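Local coordinates for protein carbohydrate binding module E1 (Uncultured bacterium, PDB 5KLF) that binds chains of beta-linked glucose, probably cellulose or related beta-glucans, along one face of a small all-beta domain, at residues 38-43 and 92-97; 29-34 and 81-86. All coordinates share one frame; numbering follows the deposited sequence.

Interaction 1: 38-43 and 92-97; sequences GTLQIG and VKFDNW. With BGC (beta-D-glucopyranose), chain B; BGC (beta-D-glucopyranose), chain C.
Q41 turns CG anti to its carbonyl carbon (chi1 -41°) and bends again at chi2, while W97 holds CG between its own backbone N and carbonyl carbon (chi1 59°); together these torsions lay the glutamine amide flat on the ring. Q41 lies on one of two central antiparallel strands of a four-stranded sheet in a beta-sandwich, and W97 directly follows the other; across these strands Q41 and D95 form a hydrogen-bonded pair. Amide and indole planes lie 3° apart, and Q41 CG sits 3.5 Å from the centroid of the six-membered ring of W97, a CH-pi contact. A bound glucose (chain B) covers the opposite face, its C1 standing 3.8 Å above the ring plane, so the indole is sandwiched between glutamine and sugar, which probably steadies it as a stacking platform. The long, flat glutamine suits this place because its amide also has polar partners: OE1 bonds to T70, and NE2 reaches T39 O from above the carbonyl plane. W97 N bonds to that same oxygen from the other face. On the reverse side, I42 CG1 lies over the F94 ring, 4.0 Å from F94 CE2. Farther along the sugar-facing side, extended K93 places NZ 2.9 Å from O2 of a second glucose (chain C).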
# COMPACT_ATOMS: atom_id res chain seq x y z
N GLY A 38 -0.28 -8.05 13.59
CA GLY A 38 0.95 -7.28 13.56
C GLY A 38 0.80 -5.89 12.94
O GLY A 38 -0.27 -5.26 12.96
N THR A 39 1.90 -5.42 12.36
CA THR A 39 2.03 -4.05 11.86
C THR A 39 2.24 -4.06 10.35
O THR A 39 3.13 -4.76 9.86
CB THR A 39 3.20 -3.34 12.58
OG1 THR A 39 2.94 -3.29 13.99
CG2 THR A 39 3.37 -1.93 12.07
N LEU A 40 1.46 -3.25 9.63
CA LEU A 40 1.60 -3.16 8.18
C LEU A 40 2.97 -2.61 7.78
O LEU A 40 3.47 -1.67 8.42
CB LEU A 40 0.53 -2.23 7.60
CG LEU A 40 0.47 -1.99 6.09
CD1 LEU A 40 0.08 -3.29 5.37
CD2 LEU A 40 -0.53 -0.87 5.83
N GLN A 41 3.54 -3.14 6.69
CA GLN A 41 4.79 -2.67 6.11
C GLN A 41 4.59 -2.50 4.62
O GLN A 41 3.97 -3.36 3.99
CB GLN A 41 5.93 -3.67 6.37
CG GLN A 41 5.89 -4.25 7.76
CD GLN A 41 6.45 -3.31 8.81
OE1 GLN A 41 7.25 -2.40 8.50
NE2 GLN A 41 6.06 -3.54 10.07
N ILE A 42 5.11 -1.40 4.04
CA ILE A 42 5.03 -1.15 2.60
C ILE A 42 6.46 -0.99 2.09
O ILE A 42 7.21 -0.16 2.63
CB ILE A 42 4.18 0.09 2.27
CG1 ILE A 42 2.73 -0.11 2.71
CG2 ILE A 42 4.20 0.40 0.72
CD1 ILE A 42 1.92 1.18 2.58
N GLY A 43 6.86 -1.80 1.12
CA GLY A 43 8.25 -1.85 0.70
C GLY A 43 8.42 -1.73 -0.80
O GLY A 43 7.70 -2.38 -1.57
N VAL A 92 6.14 -2.95 -5.75
CA VAL A 92 5.92 -2.72 -4.33
C VAL A 92 5.44 -4.02 -3.72
O VAL A 92 4.84 -4.86 -4.41
CB VAL A 92 4.87 -1.59 -4.11
CG1 VAL A 92 3.50 -2.03 -4.60
CG2 VAL A 92 4.81 -1.13 -2.64
N LYS A 93 5.69 -4.20 -2.41
CA LYS A 93 5.03 -5.27 -1.67
C LYS A 93 4.48 -4.75 -0.36
O LYS A 93 5.02 -3.82 0.26
CB LYS A 93 5.93 -6.47 -1.41
CG LYS A 93 7.28 -6.19 -0.95
CD LYS A 93 8.12 -7.46 -1.29
CE LYS A 93 9.25 -7.67 -0.37
NZ LYS A 93 9.98 -8.88 -0.86
N PHE A 94 3.37 -5.36 0.03
CA PHE A 94 2.76 -5.18 1.34
C PHE A 94 3.06 -6.41 2.18
O PHE A 94 3.04 -7.55 1.67
CB PHE A 94 1.25 -4.99 1.21
CG PHE A 94 0.88 -3.73 0.46
CD1 PHE A 94 1.32 -3.51 -0.82
CD2 PHE A 94 0.10 -2.75 1.05
CE1 PHE A 94 1.01 -2.33 -1.51
CE2 PHE A 94 -0.21 -1.57 0.34
CZ PHE A 94 0.23 -1.39 -0.93
N ASP A 95 3.33 -6.19 3.46
CA ASP A 95 3.64 -7.27 4.39
C ASP A 95 3.18 -6.85 5.78
O ASP A 95 2.67 -5.74 5.99
CB ASP A 95 5.15 -7.61 4.37
CG ASP A 95 5.43 -9.08 4.67
OD1 ASP A 95 4.74 -9.71 5.50
OD2 ASP A 95 6.37 -9.62 4.03
N ASN A 96 3.34 -7.76 6.74
CA ASN A 96 3.01 -7.41 8.12
C ASN A 96 3.83 -8.31 9.03
O ASN A 96 4.01 -9.49 8.73
CB ASN A 96 1.50 -7.55 8.42
CG ASN A 96 0.95 -8.93 8.06
OD1 ASN A 96 0.61 -9.20 6.89
ND2 ASN A 96 0.85 -9.82 9.07
N TRP A 97 4.31 -7.73 10.13
CA TRP A 97 5.02 -8.50 11.15
C TRP A 97 5.07 -7.73 12.45
O TRP A 97 4.53 -6.62 12.54
CB TRP A 97 6.42 -8.87 10.67
CG TRP A 97 7.30 -7.67 10.34
CD1 TRP A 97 7.81 -6.76 11.23
CD2 TRP A 97 7.79 -7.30 9.05
NE1 TRP A 97 8.58 -5.84 10.56
CE2 TRP A 97 8.59 -6.15 9.22
CE3 TRP A 97 7.64 -7.84 7.76
CZ2 TRP A 97 9.22 -5.51 8.16
CZ3 TRP A 97 8.26 -7.20 6.70
CH2 TRP A 97 9.05 -6.05 6.90
OXT TRP A 97 5.63 -8.21 13.45
C2 BGC B . 10.89 -10.53 9.03
C3 BGC B . 9.83 -10.58 10.12
C4 BGC B . 10.37 -9.95 11.42
C5 BGC B . 10.85 -8.52 11.08
C6 BGC B . 11.60 -7.92 12.27
C1 BGC B . 11.27 -9.06 8.79
O2 BGC B . 10.33 -11.05 7.86
O3 BGC B . 9.49 -11.93 10.33
O4 BGC B . 9.29 -9.90 12.33
O5 BGC B . 11.78 -8.55 10.00
O6 BGC B . 12.30 -6.80 11.87
C2 BGC C . 13.69 -7.70 -0.22
C3 BGC C . 13.12 -7.32 1.17
C4 BGC C . 14.30 -7.06 2.15
C5 BGC C . 15.20 -5.98 1.51
C6 BGC C . 16.46 -5.74 2.34
C1 BGC C . 14.63 -6.55 -0.67
O2 BGC C . 12.63 -7.77 -1.12
O3 BGC C . 12.33 -8.41 1.60
O4 BGC C . 13.75 -6.56 3.33
O5 BGC C . 15.66 -6.43 0.26
O6 BGC C . 17.27 -4.84 1.63

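Interaction 2: 29-34 and 81-86; sequences DCIKYN and IKIVSA
I31 and I83 meet through their long branches. From I31 CB, which lies 3.7 Å from I81 O, the chain passes to CG1, at 4.1 Å from that same carbonyl oxygen, and finishes at CD1, which touches I83 CD1 at 3.5 Å and I83 CG1 at 3.6 Å. Chi1 (-62°) puts CG1 anti to the carbonyl carbon, and a chi2 of 139°, off the staggered positions, then swings CD1 onto I83. Branched isoleucines suit the inward face of a strand; across the sandwich I31 touches F23 and I83 touches A25, both of strand 23-25 in the other sheet. The two strands are antiparallel neighbours in the five-stranded sheet of the beta-sandwich, their N-to-C directions 148° apart. I31 and I81 form a hydrogen-bonded pair, with I31 N to I81 O and I81 N to I31 O both at 2.8 Å. Just ahead of strand 30-35, D29 O accepts a further bond from I83 N, 3.0 Å long. The D29 carboxylate is held by K15, V26 N and N14, a use for a short acidic side chain here. C30 and K82 lie on the reverse side: the cysteine is joined by a disulfide to C8, and K82 CG passes 3.8 Å from D29 O before NZ bonds to A6 O.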
# COMPACT_ATOMS: atom_id res chain seq x y z
N ASP A 29 -3.98 3.51 -8.23
CA ASP A 29 -4.41 2.16 -7.91
C ASP A 29 -5.08 2.16 -6.54
O ASP A 29 -4.77 2.98 -5.68
CB ASP A 29 -3.23 1.18 -7.88
CG ASP A 29 -2.80 0.70 -9.27
OD1 ASP A 29 -3.55 0.87 -10.27
OD2 ASP A 29 -1.69 0.11 -9.31
N CYS A 30 -5.97 1.20 -6.34
CA CYS A 30 -6.66 1.02 -5.06
C CYS A 30 -6.48 -0.45 -4.72
O CYS A 30 -7.07 -1.29 -5.39
CB CYS A 30 -8.14 1.35 -5.20
SG CYS A 30 -9.14 0.92 -3.73
N ILE A 31 -5.67 -0.75 -3.71
CA ILE A 31 -5.18 -2.11 -3.49
C ILE A 31 -5.83 -2.71 -2.25
O ILE A 31 -5.88 -2.06 -1.19
CB ILE A 31 -3.65 -2.08 -3.39
CG1 ILE A 31 -3.08 -1.56 -4.73
CG2 ILE A 31 -3.07 -3.48 -3.04
CD1 ILE A 31 -1.96 -0.64 -4.48
N LYS A 32 -6.41 -3.91 -2.39
CA LYS A 32 -6.91 -4.65 -1.24
C LYS A 32 -5.76 -5.44 -0.61
O LYS A 32 -4.97 -6.07 -1.32
CB LYS A 32 -8.02 -5.62 -1.66
CG LYS A 32 -8.52 -6.47 -0.52
CD LYS A 32 -9.72 -7.30 -0.97
CE LYS A 32 -10.17 -8.27 0.16
NZ LYS A 32 -11.31 -9.08 -0.34
N TYR A 33 -5.67 -5.40 0.72
CA TYR A 33 -4.66 -6.19 1.43
C TYR A 33 -5.23 -6.64 2.76
O TYR A 33 -5.70 -5.81 3.54
CB TYR A 33 -3.38 -5.38 1.69
CG TYR A 33 -2.33 -6.23 2.39
CD1 TYR A 33 -1.81 -7.35 1.75
CD2 TYR A 33 -1.89 -5.93 3.68
CE1 TYR A 33 -0.84 -8.15 2.38
CE2 TYR A 33 -0.90 -6.73 4.32
CZ TYR A 33 -0.39 -7.84 3.65
OH TYR A 33 0.56 -8.65 4.23
N ASN A 34 -5.19 -7.95 3.02
CA ASN A 34 -5.68 -8.44 4.30
C ASN A 34 -4.48 -8.56 5.22
O ASN A 34 -3.53 -9.30 4.92
CB ASN A 34 -6.39 -9.78 4.14
CG ASN A 34 -6.92 -10.28 5.44
OD1 ASN A 34 -6.20 -10.90 6.24
ND2 ASN A 34 -8.22 -10.05 5.68
N ILE A 81 -5.92 0.41 0.17
CA ILE A 81 -4.78 1.32 0.18
C ILE A 81 -4.71 1.99 -1.18
O ILE A 81 -4.47 1.31 -2.20
CB ILE A 81 -3.48 0.59 0.53
CG1 ILE A 81 -3.73 -0.20 1.81
CG2 ILE A 81 -2.36 1.61 0.62
CD1 ILE A 81 -2.66 -1.10 2.22
N LYS A 82 -4.91 3.31 -1.21
CA LYS A 82 -4.89 4.09 -2.44
C LYS A 82 -3.48 4.61 -2.64
O LYS A 82 -2.90 5.17 -1.71
CB LYS A 82 -5.85 5.27 -2.38
CG LYS A 82 -5.87 6.04 -3.72
CD LYS A 82 -6.88 7.17 -3.78
CE LYS A 82 -6.81 7.80 -5.20
NZ LYS A 82 -7.63 9.07 -5.29
N ILE A 83 -2.93 4.42 -3.84
CA ILE A 83 -1.65 5.02 -4.20
C ILE A 83 -1.93 6.45 -4.65
O ILE A 83 -2.46 6.69 -5.73
CB ILE A 83 -0.93 4.22 -5.29
CG1 ILE A 83 -0.89 2.75 -4.85
CG2 ILE A 83 0.46 4.83 -5.58
CD1 ILE A 83 0.17 1.94 -5.51
N VAL A 84 -1.61 7.41 -3.79
CA VAL A 84 -1.95 8.80 -4.04
C VAL A 84 -1.01 9.41 -5.04
O VAL A 84 -1.42 10.22 -5.89
CB VAL A 84 -1.94 9.57 -2.70
CG1 VAL A 84 -2.19 11.04 -2.92
CG2 VAL A 84 -2.98 8.99 -1.76
N SER A 85 0.28 9.09 -4.95
CA SER A 85 1.26 9.76 -5.78
C SER A 85 2.33 8.77 -6.14
O SER A 85 2.68 7.93 -5.31
CB SER A 85 1.90 10.94 -5.04
OG SER A 85 2.44 11.83 -5.99
N ALA A 86 2.86 8.89 -7.36
CA ALA A 86 4.03 8.15 -7.79
C ALA A 86 4.31 8.61 -9.21
O ALA A 86 3.38 8.73 -10.01
CB ALA A 86 3.82 6.63 -7.76

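How the interactions relate
Interactions 1 and 2 lie in the two facing sheets of the sandwich, with their centres 13 Å apart. Their strands alternate along the chain: 30-35 is followed by 40-44 in the other sheet, and 77-86 by 90-96. Between the sheets, F94 of interaction 1 packs on I81 of interaction 2, and L40 CD1 approaches Y33 CD2 at 3.7 Å. A polar link joins them too, since Y33 OH and N96 OD1 are 2.7 Å apart, probably hydrogen-bonded. Of the two, interaction 1 reaches the sugar, through W97 and K93, with W68 of strand 67-71 also hydrogen-bonded to a glucose; the Y33 side chain of interaction 2 remains about 10 Å from a bound glucose.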